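Local atomic coordinates of PH1570-like domain-containing protein (Pyrococcus horikoshii, PDB entry 2HQ4), a protein that is of unknown function and belongs to the Ph1570 family, with an antiparallel beta-sheet flanked by helices. Residues I104-I115 with Y133-I144. Sequence-based numbering, arbitrary orientation.
Sequences IKKIKPPLEIKI and YFILDPRGRLFI
The end of helix 94-107 and the loop leaving it pack on one face of the beta hairpin formed by strands 134-136 and 141-145, where Ile104, Ile107 and Ile113 meet Phe134, Leu136 and Leu142. Ile113 sits over the Phe134 ring: its CG2 methyl lies 3.5 Å from the ring centroid, 12° off the normal, a CH-pi contact. While CG2, anti to the backbone N, takes the ring face, CG1, beside that N (chi1 -50°), brings Ile113 CD1 against Tyr133 CE1 (3.8 Å) and Ile144 CG2. Leu142 is clasped from two directions, Ile104 CD1 touching its CD1 at 3.6 Å and Pro109 CB pressing tightly on its CD2 at 3.4 Å. Ile107 CD1 reaches Leu136 CD1 (3.6 Å). Midway along the loop, Leu111 CD1 meets the edge of the Tyr133 ring. Glu112 O also lies at the ring's edge, near its plane, and accepts a very short hydrogen bond from Tyr133 OH (2.5 Å). Gln101 of the helix bonds to the backbone of Ile113 and Ile115, tying the returning loop to the helix. The interface is therefore chiefly apolar, a helix-and-loop cover over the hairpin, with the tyrosine hydroxyl fastening the loop backbone at its margin.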
loop_
_atom_site.group_PDB
_atom_site.type_symbol
_atom_site.label_atom_id
_atom_site.label_comp_id
_atom_site.label_asym_id
_atom_site.label_seq_id
_atom_site.Cartn_x
_atom_site.Cartn_y
_atom_site.Cartn_z
ATOM N N ILE A 104 -13.480 -8.529 0.039
ATOM C CA ILE A 104 -13.077 -7.938 -1.255
ATOM C C ILE A 104 -14.291 -7.261 -1.912
ATOM O O ILE A 104 -14.216 -6.100 -2.265
ATOM C CB ILE A 104 -12.357 -8.946 -2.210
ATOM C CG1 ILE A 104 -10.953 -9.337 -1.682
ATOM C CG2 ILE A 104 -12.215 -8.366 -3.618
ATOM C CD1 ILE A 104 -10.015 -8.122 -1.389
ATOM N N LYS A 105 -15.411 -7.977 -2.039
ATOM C CA LYS A 105 -16.665 -7.383 -2.577
ATOM C C LYS A 105 -17.147 -6.124 -1.880
ATOM O O LYS A 105 -17.582 -5.174 -2.538
ATOM C CB LYS A 105 -17.773 -8.423 -2.580
ATOM C CG LYS A 105 -17.437 -9.556 -3.521
ATOM C CD LYS A 105 -18.279 -10.769 -3.253
ATOM C CE LYS A 105 -17.946 -11.862 -4.274
ATOM N NZ LYS A 105 -18.697 -13.088 -3.930
ATOM N N LYS A 106 -17.061 -6.079 -0.563
ATOM C CA LYS A 106 -17.403 -4.874 0.159
ATOM C C LYS A 106 -16.479 -3.686 -0.156
ATOM O O LYS A 106 -16.908 -2.534 -0.123
ATOM C CB LYS A 106 -17.376 -5.121 1.659
ATOM C CG LYS A 106 -18.425 -6.099 2.183
ATOM C CD LYS A 106 -18.680 -5.855 3.665
ATOM C CE LYS A 106 -17.538 -6.338 4.529
ATOM N NZ LYS A 106 -17.766 -7.710 5.112
ATOM N N ILE A 107 -15.199 -3.967 -0.386
ATOM C CA ILE A 107 -14.189 -2.921 -0.661
ATOM C C ILE A 107 -14.368 -2.290 -2.043
ATOM O O ILE A 107 -14.073 -1.091 -2.255
ATOM C CB ILE A 107 -12.768 -3.501 -0.428
ATOM C CG1 ILE A 107 -12.554 -3.683 1.083
ATOM C CG2 ILE A 107 -11.656 -2.592 -1.021
ATOM C CD1 ILE A 107 -11.354 -4.574 1.523
ATOM N N LYS A 108 -14.843 -3.102 -2.978
ATOM C CA LYS A 108 -15.066 -2.653 -4.360
ATOM C C LYS A 108 -13.790 -2.170 -5.116
ATOM O O LYS A 108 -13.680 -0.964 -5.491
ATOM C CB LYS A 108 -16.172 -1.593 -4.399
ATOM C CG LYS A 108 -17.480 -2.028 -3.674
ATOM C CD LYS A 108 -18.467 -0.870 -3.609
ATOM C CE LYS A 108 -18.353 -0.105 -2.338
ATOM N NZ LYS A 108 -19.145 -0.828 -1.287
ATOM N N PRO A 109 -12.820 -3.096 -5.330
ATOM C CA PRO A 109 -11.621 -2.823 -6.109
ATOM C C PRO A 109 -11.895 -2.758 -7.618
ATOM O O PRO A 109 -12.836 -3.415 -8.100
ATOM C CB PRO A 109 -10.758 -4.068 -5.846
ATOM C CG PRO A 109 -11.737 -5.123 -5.635
ATOM C CD PRO A 109 -12.811 -4.484 -4.816
ATOM N N PRO A 110 -11.044 -2.034 -8.383
ATOM C CA PRO A 110 -11.317 -1.866 -9.820
ATOM C C PRO A 110 -10.893 -3.041 -10.680
ATOM O O PRO A 110 -10.949 -2.936 -11.892
ATOM C CB PRO A 110 -10.467 -0.644 -10.204
ATOM C CG PRO A 110 -9.337 -0.654 -9.221
ATOM C CD PRO A 110 -9.811 -1.339 -7.966
ATOM N N LEU A 111 -10.419 -4.119 -10.063
ATOM C CA LEU A 111 -10.092 -5.338 -10.778
ATOM C C LEU A 111 -10.384 -6.579 -9.939
ATOM O O LEU A 111 -10.673 -6.485 -8.744
ATOM C CB LEU A 111 -8.625 -5.349 -11.249
ATOM C CG LEU A 111 -7.456 -4.987 -10.334
ATOM C CD1 LEU A 111 -7.420 -5.871 -9.140
ATOM C CD2 LEU A 111 -6.125 -5.106 -11.084
ATOM N N GLU A 112 -10.304 -7.733 -10.592
ATOM C CA GLU A 112 -10.485 -9.021 -9.950
ATOM C C GLU A 112 -9.353 -9.332 -8.979
ATOM O O GLU A 112 -8.180 -9.210 -9.308
ATOM C CB GLU A 112 -10.617 -10.125 -11.002
ATOM C CG GLU A 112 -11.318 -11.358 -10.457
ATOM C CD GLU A 112 -11.419 -12.483 -11.479
ATOM O OE1 GLU A 112 -11.942 -12.238 -12.593
ATOM O OE2 GLU A 112 -10.996 -13.625 -11.152
ATOM N N ILE A 113 -9.736 -9.670 -7.763
ATOM C CA ILE A 113 -8.841 -10.173 -6.747
ATOM C C ILE A 113 -9.347 -11.572 -6.401
ATOM O O ILE A 113 -10.492 -11.744 -5.979
ATOM C CB ILE A 113 -8.917 -9.324 -5.468
ATOM C CG1 ILE A 113 -8.779 -7.824 -5.783
ATOM C CG2 ILE A 113 -7.891 -9.797 -4.444
ATOM C CD1 ILE A 113 -7.392 -7.387 -6.246
ATOM N N LYS A 114 -8.516 -12.577 -6.575
ATOM C CA LYS A 114 -8.921 -13.880 -6.092
ATOM C C LYS A 114 -8.078 -14.251 -4.898
ATOM O O LYS A 114 -6.895 -14.546 -5.014
ATOM C CB LYS A 114 -8.842 -14.935 -7.194
ATOM C CG LYS A 114 -9.952 -14.825 -8.236
ATOM C CD LYS A 114 -9.947 -16.069 -9.115
ATOM C CE LYS A 114 -11.346 -16.446 -9.556
ATOM N NZ LYS A 114 -11.506 -17.934 -9.595
ATOM N N ILE A 115 -8.715 -14.215 -3.744
ATOM C CA ILE A 115 -8.054 -14.517 -2.480
ATOM C C ILE A 115 -7.354 -15.882 -2.497
ATOM O O ILE A 115 -6.302 -16.033 -1.896
ATOM C CB ILE A 115 -9.051 -14.380 -1.298
ATOM C CG1 ILE A 115 -9.446 -12.905 -1.133
ATOM C CG2 ILE A 115 -8.475 -14.946 0.040
ATOM C CD1 ILE A 115 -8.274 -11.935 -0.777
ATOM N N TYR A 133 0.030 -9.215 -6.882
ATOM C CA TYR A 133 -0.321 -7.824 -7.244
ATOM C C TYR A 133 -1.233 -7.123 -6.242
ATOM O O TYR A 133 -1.731 -6.048 -6.531
ATOM C CB TYR A 133 -0.977 -7.750 -8.632
ATOM C CG TYR A 133 -2.316 -8.447 -8.701
ATOM C CD1 TYR A 133 -3.506 -7.711 -8.693
ATOM C CD2 TYR A 133 -2.396 -9.861 -8.798
ATOM C CE1 TYR A 133 -4.748 -8.341 -8.768
ATOM C CE2 TYR A 133 -3.650 -10.516 -8.845
ATOM C CZ TYR A 133 -4.809 -9.756 -8.841
ATOM O OH TYR A 133 -6.049 -10.360 -8.900
ATOM N N PHE A 134 -1.455 -7.739 -5.093
ATOM C CA PHE A 134 -2.335 -7.167 -4.084
ATOM C C PHE A 134 -2.025 -7.630 -2.674
ATOM O O PHE A 134 -1.391 -8.676 -2.457
ATOM C CB PHE A 134 -3.810 -7.508 -4.391
ATOM C CG PHE A 134 -4.120 -8.969 -4.259
ATOM C CD1 PHE A 134 -4.586 -9.505 -3.048
ATOM C CD2 PHE A 134 -3.942 -9.821 -5.342
ATOM C CE1 PHE A 134 -4.891 -10.869 -2.933
ATOM C CE2 PHE A 134 -4.232 -11.212 -5.228
ATOM C CZ PHE A 134 -4.709 -11.715 -4.044
ATOM N N ILE A 135 -2.497 -6.836 -1.710
ATOM C CA ILE A 135 -2.531 -7.201 -0.302
ATOM C C ILE A 135 -3.870 -6.793 0.312
ATOM O O ILE A 135 -4.351 -5.658 0.097
ATOM C CB ILE A 135 -1.425 -6.509 0.506
ATOM C CG1 ILE A 135 -0.046 -7.067 0.129
ATOM C CG2 ILE A 135 -1.666 -6.631 2.083
ATOM C CD1 ILE A 135 1.047 -6.151 0.683
ATOM N N LEU A 136 -4.491 -7.729 1.030
ATOM C CA LEU A 136 -5.672 -7.382 1.809
ATOM C C LEU A 136 -5.222 -7.470 3.253
ATOM O O LEU A 136 -4.791 -8.541 3.689
ATOM C CB LEU A 136 -6.810 -8.401 1.572
ATOM C CG LEU A 136 -8.044 -8.227 2.511
ATOM C CD1 LEU A 136 -8.713 -6.877 2.276
ATOM C CD2 LEU A 136 -9.072 -9.349 2.294
ATOM N N ASP A 137 -5.294 -6.371 3.995
ATOM C CA ASP A 137 -4.882 -6.395 5.400
ATOM C C ASP A 137 -6.094 -6.419 6.339
ATOM O O ASP A 137 -7.207 -6.140 5.919
ATOM C CB ASP A 137 -3.863 -5.271 5.729
ATOM C CG ASP A 137 -4.504 -3.878 5.865
ATOM O OD1 ASP A 137 -5.699 -3.749 6.224
ATOM O OD2 ASP A 137 -3.770 -2.897 5.653
ATOM N N PRO A 138 -5.884 -6.849 7.589
ATOM C CA PRO A 138 -6.986 -6.909 8.510
ATOM C C PRO A 138 -7.476 -5.576 9.058
ATOM O O PRO A 138 -8.369 -5.580 9.892
ATOM C CB PRO A 138 -6.457 -7.825 9.628
ATOM C CG PRO A 138 -5.013 -7.632 9.612
ATOM C CD PRO A 138 -4.635 -7.365 8.178
ATOM N N ARG A 139 -6.949 -4.460 8.548
ATOM C CA ARG A 139 -7.486 -3.141 8.849
ATOM C C ARG A 139 -8.420 -2.655 7.785
ATOM O O ARG A 139 -8.893 -1.502 7.814
ATOM C CB ARG A 139 -6.331 -2.160 9.065
ATOM C CG ARG A 139 -5.698 -2.407 10.384
ATOM C CD ARG A 139 -4.457 -1.542 10.660
ATOM N NE ARG A 139 -3.967 -1.900 11.986
ATOM C CZ ARG A 139 -3.148 -1.144 12.716
ATOM N NH1 ARG A 139 -2.744 0.010 12.261
ATOM N NH2 ARG A 139 -2.780 -1.532 13.916
ATOM N N GLY A 140 -8.741 -3.556 6.868
ATOM C CA GLY A 140 -9.717 -3.271 5.845
ATOM C C GLY A 140 -9.261 -2.497 4.627
ATOM O O GLY A 140 -10.049 -1.770 4.001
ATOM N N ARG A 141 -7.973 -2.629 4.314
ATOM C CA ARG A 141 -7.373 -1.907 3.199
ATOM C C ARG A 141 -6.871 -2.933 2.202
ATOM O O ARG A 141 -6.261 -3.965 2.589
ATOM C CB ARG A 141 -6.210 -1.068 3.710
ATOM C CG ARG A 141 -6.668 -0.174 4.851
ATOM C CD ARG A 141 -5.548 0.572 5.429
ATOM N NE ARG A 141 -4.553 -0.248 6.125
ATOM C CZ ARG A 141 -3.632 0.305 6.880
ATOM N NH1 ARG A 141 -3.654 1.626 7.004
ATOM N NH2 ARG A 141 -2.734 -0.414 7.522
ATOM N N LEU A 142 -7.158 -2.661 0.942
ATOM C CA LEU A 142 -6.703 -3.478 -0.157
ATOM C C LEU A 142 -5.742 -2.632 -1.009
ATOM O O LEU A 142 -6.134 -1.561 -1.570
ATOM C CB LEU A 142 -7.913 -3.941 -0.976
ATOM C CG LEU A 142 -7.519 -4.670 -2.268
ATOM C CD1 LEU A 142 -7.045 -6.147 -1.970
ATOM C CD2 LEU A 142 -8.698 -4.643 -3.168
ATOM N N PHE A 143 -4.495 -3.089 -1.082
ATOM C CA PHE A 143 -3.472 -2.437 -1.899
ATOM C C PHE A 143 -3.342 -3.196 -3.212
ATOM O O PHE A 143 -3.431 -4.439 -3.216
ATOM C CB PHE A 143 -2.135 -2.525 -1.190
ATOM C CG PHE A 143 -2.101 -1.830 0.138
ATOM C CD1 PHE A 143 -1.611 -0.501 0.231
ATOM C CD2 PHE A 143 -2.524 -2.501 1.300
ATOM C CE1 PHE A 143 -1.566 0.162 1.498
ATOM C CE2 PHE A 143 -2.503 -1.868 2.547
ATOM C CZ PHE A 143 -2.003 -0.514 2.638
ATOM N N ILE A 144 -3.179 -2.490 -4.320
ATOM C CA ILE A 144 -2.902 -3.164 -5.599
ATOM C C ILE A 144 -1.628 -2.501 -6.080
ATOM O O ILE A 144 -1.436 -1.288 -5.843
ATOM C CB ILE A 144 -4.079 -3.144 -6.637
ATOM C CG1 ILE A 144 -4.474 -1.724 -7.067
ATOM C CG2 ILE A 144 -5.369 -3.936 -6.068
ATOM C CD1 ILE A 144 -5.502 -1.719 -8.279
HETATM O O HOH W 1 -6.167 -12.701 -8.368
#